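Local coordinates for protein protelomerase (Agrobacterium tumefaciens, PDB 4F43) that generates the covalently closed hairpin ends of a linear chromosome, probably by cutting and rejoining replicated telomere junctions, and protects those ends, at residues Asp1-Ile15 with Leu30-Asp44. The protein carries 1 engineered substitution. Residues are numbered along the deposited sequence; the frame is centred on the assembly and turned at random.
Sequences DYPKTGVATSIVEKI and LLRIADFIAAMNGMD
Lys4 O is gripped from the turn that follows helix 30-40: Gly42 N donates to it at 2.7 Å, with an N-H...O angle of 158° and the donor tilted from the carbonyl plane. One water donates to both Lys4 O and Met40 O, and Asn41 CA adds a CA-H...O contact to Lys4 O. Gly42 has the positive phi expected at the third position of a type II turn, here Met40 to Met43.

Asn41 can be followed outward. Its CB lies 4.1 Å from Lys4 O; its CG, anti to the carbonyl carbon (chi1 -77°), carries the amide up to Gly6, where OD1 accepts from Gly6 N at 2.9 Å, the donor standing above the amide carbonyl plane. ND2 makes at most a weak bond to Gly6 O, and its modelled place is uncertain. The loop before helix 9-15 is thus fastened to the C-terminal end of helix 30-40. Helices 9-15 and 30-40 run roughly antiparallel, at 134° between their N-to-C directions with axes 9.7 Å apart, in the helical region at the start of this construct, packed on helices 46-59 and 65-82.

Farther along, contact turns apolar. Ile11 CG2 presses on Leu30 CB at 3.8 Å, and Ile11 CG1 faces Ile33 CG2. One turn on, Ile15 CD1 reaches Leu31 CD2 at 3.7 Å and Ala34 CB at 4.1 Å. Leu30 N also makes a weak bond to a DNA phosphate.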
loop_
_atom_site.group_PDB
_atom_site.type_symbol
_atom_site.label_atom_id
_atom_site.label_comp_id
_atom_site.label_asym_id
_atom_site.label_seq_id
_atom_site.Cartn_x
_atom_site.Cartn_y
_atom_site.Cartn_z
ATOM N N ASP A 1 -19.589 -6.952 -26.752
ATOM C CA ASP A 1 -19.018 -7.182 -28.072
ATOM C C ASP A 1 -19.088 -5.932 -28.939
ATOM O O ASP A 1 -18.916 -6.004 -30.156
ATOM C CB ASP A 1 -19.729 -8.343 -28.772
ATOM C CG ASP A 1 -18.976 -9.653 -28.641
ATOM O OD1 ASP A 1 -17.731 -9.636 -28.734
ATOM O OD2 ASP A 1 -19.632 -10.697 -28.444
ATOM N N TYR A 2 -19.342 -4.786 -28.315
ATOM C CA TYR A 2 -19.401 -3.527 -29.055
ATOM C C TYR A 2 -18.046 -3.166 -29.681
ATOM O O TYR A 2 -17.990 -2.819 -30.861
ATOM C CB TYR A 2 -19.965 -2.384 -28.197
ATOM C CG TYR A 2 -21.449 -2.485 -27.931
ATOM C CD1 TYR A 2 -22.279 -3.215 -28.773
ATOM C CD2 TYR A 2 -22.022 -1.847 -26.837
ATOM C CE1 TYR A 2 -23.637 -3.307 -28.533
ATOM C CE2 TYR A 2 -23.378 -1.934 -26.589
ATOM C CZ TYR A 2 -24.181 -2.665 -27.439
ATOM O OH TYR A 2 -25.532 -2.752 -27.193
ATOM N N PRO A 3 -16.949 -3.239 -28.902
ATOM C CA PRO A 3 -15.660 -3.157 -29.589
ATOM C C PRO A 3 -15.077 -4.552 -29.786
ATOM O O PRO A 3 -15.014 -5.326 -28.831
ATOM C CB PRO A 3 -14.781 -2.373 -28.600
ATOM C CG PRO A 3 -15.671 -2.057 -27.401
ATOM C CD PRO A 3 -16.779 -3.053 -27.453
ATOM N N LYS A 4 -14.659 -4.871 -31.007
ATOM C CA LYS A 4 -14.064 -6.175 -31.276
ATOM C C LYS A 4 -12.545 -6.089 -31.386
ATOM O O LYS A 4 -11.858 -7.109 -31.405
ATOM C CB LYS A 4 -14.655 -6.797 -32.543
ATOM C CG LYS A 4 -14.534 -5.932 -33.781
ATOM C CD LYS A 4 -15.011 -6.678 -35.014
ATOM C CE LYS A 4 -14.948 -5.803 -36.253
ATOM N NZ LYS A 4 -15.250 -6.580 -37.486
ATOM N N THR A 5 -12.027 -4.867 -31.451
ATOM C CA THR A 5 -10.590 -4.646 -31.571
ATOM C C THR A 5 -10.079 -3.732 -30.463
ATOM O O THR A 5 -10.789 -2.837 -30.006
ATOM C CB THR A 5 -10.227 -4.026 -32.932
ATOM O OG1 THR A 5 -10.778 -2.707 -33.021
ATOM C CG2 THR A 5 -10.772 -4.877 -34.066
ATOM N N GLY A 6 -8.841 -3.959 -30.036
ATOM C CA GLY A 6 -8.243 -3.152 -28.988
ATOM C C GLY A 6 -6.788 -3.484 -28.725
ATOM O O GLY A 6 -6.297 -4.540 -29.125
ATOM N N VAL A 7 -6.099 -2.576 -28.042
ATOM C CA VAL A 7 -4.691 -2.767 -27.713
ATOM C C VAL A 7 -4.358 -2.226 -26.321
ATOM O O VAL A 7 -4.623 -1.064 -26.012
ATOM C CB VAL A 7 -3.774 -2.115 -28.773
ATOM C CG1 VAL A 7 -4.283 -0.728 -29.149
ATOM C CG2 VAL A 7 -2.334 -2.060 -28.279
ATOM N N ALA A 8 -3.788 -3.084 -25.480
ATOM C CA ALA A 8 -3.353 -2.677 -24.150
ATOM C C ALA A 8 -1.973 -2.041 -24.241
ATOM O O ALA A 8 -0.956 -2.727 -24.142
ATOM C CB ALA A 8 -3.336 -3.867 -23.207
ATOM N N THR A 9 -1.950 -0.724 -24.426
ATOM C CA THR A 9 -0.716 0.010 -24.694
ATOM C C THR A 9 0.303 -0.101 -23.561
ATOM O O THR A 9 1.507 -0.010 -23.795
ATOM C CB THR A 9 -1.001 1.500 -24.963
ATOM O OG1 THR A 9 -2.278 1.642 -25.595
ATOM C CG2 THR A 9 0.076 2.098 -25.859
ATOM N N SER A 10 -0.186 -0.292 -22.340
ATOM C CA SER A 10 0.681 -0.410 -21.172
ATOM C C SER A 10 1.642 -1.588 -21.314
ATOM O O SER A 10 2.864 -1.424 -21.243
ATOM C CB SER A 10 -0.160 -0.577 -19.905
ATOM O OG SER A 10 -1.077 0.493 -19.756
ATOM N N ILE A 11 1.074 -2.771 -21.522
ATOM C CA ILE A 11 1.851 -3.995 -21.675
ATOM C C ILE A 11 2.822 -3.882 -22.844
ATOM O O ILE A 11 4.002 -4.216 -22.721
ATOM C CB ILE A 11 0.935 -5.208 -21.922
ATOM C CG1 ILE A 11 -0.310 -5.135 -21.033
ATOM C CG2 ILE A 11 1.699 -6.503 -21.703
ATOM C CD1 ILE A 11 -0.013 -5.232 -19.553
ATOM N N VAL A 12 2.310 -3.402 -23.974
ATOM C CA VAL A 12 3.101 -3.246 -25.190
ATOM C C VAL A 12 4.314 -2.348 -24.972
ATOM O O VAL A 12 5.428 -2.701 -25.354
ATOM C CB VAL A 12 2.247 -2.686 -26.346
ATOM C CG1 VAL A 12 3.114 -2.397 -27.563
ATOM C CG2 VAL A 12 1.132 -3.658 -26.699
ATOM N N GLU A 13 4.097 -1.192 -24.353
ATOM C CA GLU A 13 5.189 -0.273 -24.052
ATOM C C GLU A 13 6.171 -0.896 -23.064
ATOM O O GLU A 13 7.387 -0.719 -23.185
ATOM C CB GLU A 13 4.648 1.052 -23.512
ATOM C CG GLU A 13 3.935 1.896 -24.555
ATOM C CD GLU A 13 3.313 3.148 -23.970
ATOM O OE1 GLU A 13 3.371 3.322 -22.735
ATOM O OE2 GLU A 13 2.764 3.960 -24.746
ATOM N N LYS A 14 5.640 -1.638 -22.096
ATOM C CA LYS A 14 6.481 -2.328 -21.121
ATOM C C LYS A 14 7.340 -3.412 -21.771
ATOM O O LYS A 14 8.387 -3.784 -21.242
ATOM C CB LYS A 14 5.634 -2.931 -19.998
ATOM C CG LYS A 14 5.135 -1.911 -18.991
ATOM C CD LYS A 14 4.426 -2.587 -17.831
ATOM C CE LYS A 14 4.008 -1.575 -16.778
ATOM N NZ LYS A 14 3.335 -2.227 -15.623
ATOM N N ILE A 15 6.890 -3.916 -22.915
ATOM C CA ILE A 15 7.654 -4.906 -23.666
ATOM C C ILE A 15 8.696 -4.233 -24.557
ATOM O O ILE A 15 9.846 -4.674 -24.632
ATOM C CB ILE A 15 6.733 -5.795 -24.523
ATOM C CG1 ILE A 15 5.815 -6.628 -23.626
ATOM C CG2 ILE A 15 7.552 -6.708 -25.424
ATOM C CD1 ILE A 15 4.802 -7.452 -24.386
ATOM N N LEU A 30 3.635 -10.884 -19.305
ATOM C CA LEU A 30 3.256 -9.743 -20.134
ATOM C C LEU A 30 3.062 -10.174 -21.585
ATOM O O LEU A 30 2.174 -9.678 -22.279
ATOM C CB LEU A 30 4.318 -8.643 -20.050
ATOM C CG LEU A 30 4.513 -7.966 -18.692
ATOM C CD1 LEU A 30 5.742 -7.071 -18.710
ATOM C CD2 LEU A 30 3.275 -7.168 -18.315
ATOM N N LEU A 31 3.897 -11.107 -22.033
ATOM C CA LEU A 31 3.780 -11.661 -23.377
ATOM C C LEU A 31 2.489 -12.455 -23.545
ATOM O O LEU A 31 1.816 -12.343 -24.569
ATOM C CB LEU A 31 4.986 -12.542 -23.707
ATOM C CG LEU A 31 6.306 -11.817 -23.976
ATOM C CD1 LEU A 31 7.416 -12.814 -24.267
ATOM C CD2 LEU A 31 6.153 -10.828 -25.120
ATOM N N ARG A 32 2.148 -13.258 -22.541
ATOM C CA ARG A 32 0.921 -14.047 -22.590
ATOM C C ARG A 32 -0.313 -13.150 -22.598
ATOM O O ARG A 32 -1.297 -13.443 -23.276
ATOM C CB ARG A 32 0.853 -15.035 -21.424
ATOM C CG ARG A 32 1.932 -16.103 -21.457
ATOM C CD ARG A 32 1.469 -17.378 -20.775
ATOM N NE ARG A 32 0.322 -17.965 -21.462
ATOM C CZ ARG A 32 0.416 -18.832 -22.464
ATOM N NH1 ARG A 32 1.606 -19.217 -22.902
ATOM N NH2 ARG A 32 -0.682 -19.314 -23.031
ATOM N N ILE A 33 -0.250 -12.057 -21.844
ATOM C CA ILE A 33 -1.332 -11.078 -21.820
ATOM C C ILE A 33 -1.454 -10.378 -23.171
ATOM O O ILE A 33 -2.559 -10.167 -23.680
ATOM C CB ILE A 33 -1.115 -10.026 -20.711
ATOM C CG1 ILE A 33 -1.120 -10.695 -19.337
ATOM C CG2 ILE A 33 -2.185 -8.949 -20.771
ATOM C CD1 ILE A 33 -0.874 -9.742 -18.189
ATOM N N ALA A 34 -0.311 -10.023 -23.749
ATOM C CA ALA A 34 -0.283 -9.370 -25.054
ATOM C C ALA A 34 -0.883 -10.266 -26.134
ATOM O O ALA A 34 -1.688 -9.817 -26.949
ATOM C CB ALA A 34 1.139 -8.975 -25.419
ATOM N N ASP A 35 -0.485 -11.534 -26.132
ATOM C CA ASP A 35 -1.003 -12.506 -27.089
ATOM C C ASP A 35 -2.479 -12.783 -26.832
ATOM O O ASP A 35 -3.228 -13.119 -27.749
ATOM C CB ASP A 35 -0.208 -13.810 -27.015
ATOM C CG ASP A 35 1.266 -13.613 -27.303
ATOM O OD1 ASP A 35 1.613 -12.613 -27.965
ATOM O OD2 ASP A 35 2.077 -14.457 -26.865
ATOM N N PHE A 36 -2.885 -12.644 -25.574
ATOM C CA PHE A 36 -4.280 -12.815 -25.188
ATOM C C PHE A 36 -5.136 -11.725 -25.827
ATOM O O PHE A 36 -6.097 -12.009 -26.550
ATOM C CB PHE A 36 -4.403 -12.756 -23.667
ATOM C CG PHE A 36 -5.716 -13.247 -23.145
ATOM C CD1 PHE A 36 -5.981 -14.602 -23.072
ATOM C CD2 PHE A 36 -6.683 -12.357 -22.716
ATOM C CE1 PHE A 36 -7.187 -15.060 -22.587
ATOM C CE2 PHE A 36 -7.891 -12.809 -22.230
ATOM C CZ PHE A 36 -8.142 -14.163 -22.166
ATOM N N ILE A 37 -4.769 -10.476 -25.556
ATOM C CA ILE A 37 -5.459 -9.325 -26.130
ATOM C C ILE A 37 -5.414 -9.373 -27.658
ATOM O O ILE A 37 -6.370 -8.984 -28.329
ATOM C CB ILE A 37 -4.854 -7.997 -25.627
ATOM C CG1 ILE A 37 -4.892 -7.937 -24.098
ATOM C CG2 ILE A 37 -5.589 -6.806 -26.221
ATOM C CD1 ILE A 37 -6.283 -8.044 -23.514
ATOM N N ALA A 38 -4.305 -9.871 -28.196
ATOM C CA ALA A 38 -4.145 -10.018 -29.639
ATOM C C ALA A 38 -5.154 -11.008 -30.214
ATOM O O ALA A 38 -5.808 -10.728 -31.219
ATOM C CB ALA A 38 -2.727 -10.454 -29.972
ATOM N N ALA A 39 -5.277 -12.163 -29.566
ATOM C CA ALA A 39 -6.198 -13.201 -30.013
ATOM C C ALA A 39 -7.649 -12.773 -29.827
ATOM O O ALA A 39 -8.532 -13.222 -30.559
ATOM C CB ALA A 39 -5.929 -14.503 -29.274
ATOM N N MET A 40 -7.893 -11.906 -28.849
ATOM C CA MET A 40 -9.245 -11.409 -28.594
ATOM C C MET A 40 -9.776 -10.525 -29.722
ATOM O O MET A 40 -10.987 -10.343 -29.860
ATOM C CB MET A 40 -9.301 -10.647 -27.270
ATOM C CG MET A 40 -9.204 -11.527 -26.039
ATOM S SD MET A 40 -9.514 -10.593 -24.530
ATOM C CE MET A 40 -11.140 -9.936 -24.884
ATOM N N ASN A 41 -8.869 -9.974 -30.523
ATOM C CA ASN A 41 -9.249 -9.070 -31.604
ATOM C C ASN A 41 -10.077 -9.736 -32.701
ATOM O O ASN A 41 -9.594 -10.621 -33.402
ATOM C CB ASN A 41 -8.008 -8.415 -32.217
ATOM C CG ASN A 41 -7.450 -7.303 -31.354
ATOM O OD1 ASN A 41 -7.673 -6.122 -31.622
ATOM N ND2 ASN A 41 -6.725 -7.674 -30.307
ATOM N N GLY A 42 -11.326 -9.301 -32.844
ATOM C CA GLY A 42 -12.183 -9.785 -33.912
ATOM C C GLY A 42 -13.189 -10.837 -33.480
ATOM O O GLY A 42 -14.070 -11.213 -34.252
ATOM N N MET A 43 -13.058 -11.314 -32.246
ATOM C CA MET A 43 -13.958 -12.340 -31.730
ATOM C C MET A 43 -15.371 -11.814 -31.499
ATOM O O MET A 43 -15.561 -10.737 -30.939
ATOM C CB MET A 43 -13.414 -12.947 -30.435
ATOM C CG MET A 43 -12.344 -14.001 -30.644
ATOM S SD MET A 43 -12.012 -14.941 -29.144
ATOM C CE MET A 43 -10.812 -16.124 -29.745
ATOM N N ASP A 44 -16.357 -12.590 -31.937
ATOM C CA ASP A 44 -17.759 -12.251 -31.728
ATOM C C ASP A 44 -18.497 -13.397 -31.044
ATOM O O ASP A 44 -19.600 -13.219 -30.528
ATOM C CB ASP A 44 -18.430 -11.891 -33.056
ATOM C CG ASP A 44 -18.007 -12.803 -34.190
ATOM O OD1 ASP A 44 -18.098 -12.373 -35.358
ATOM O OD2 ASP A 44 -17.576 -13.942 -33.913
HETATM O O HOH W 1 -12.944 -8.770 -29.599
#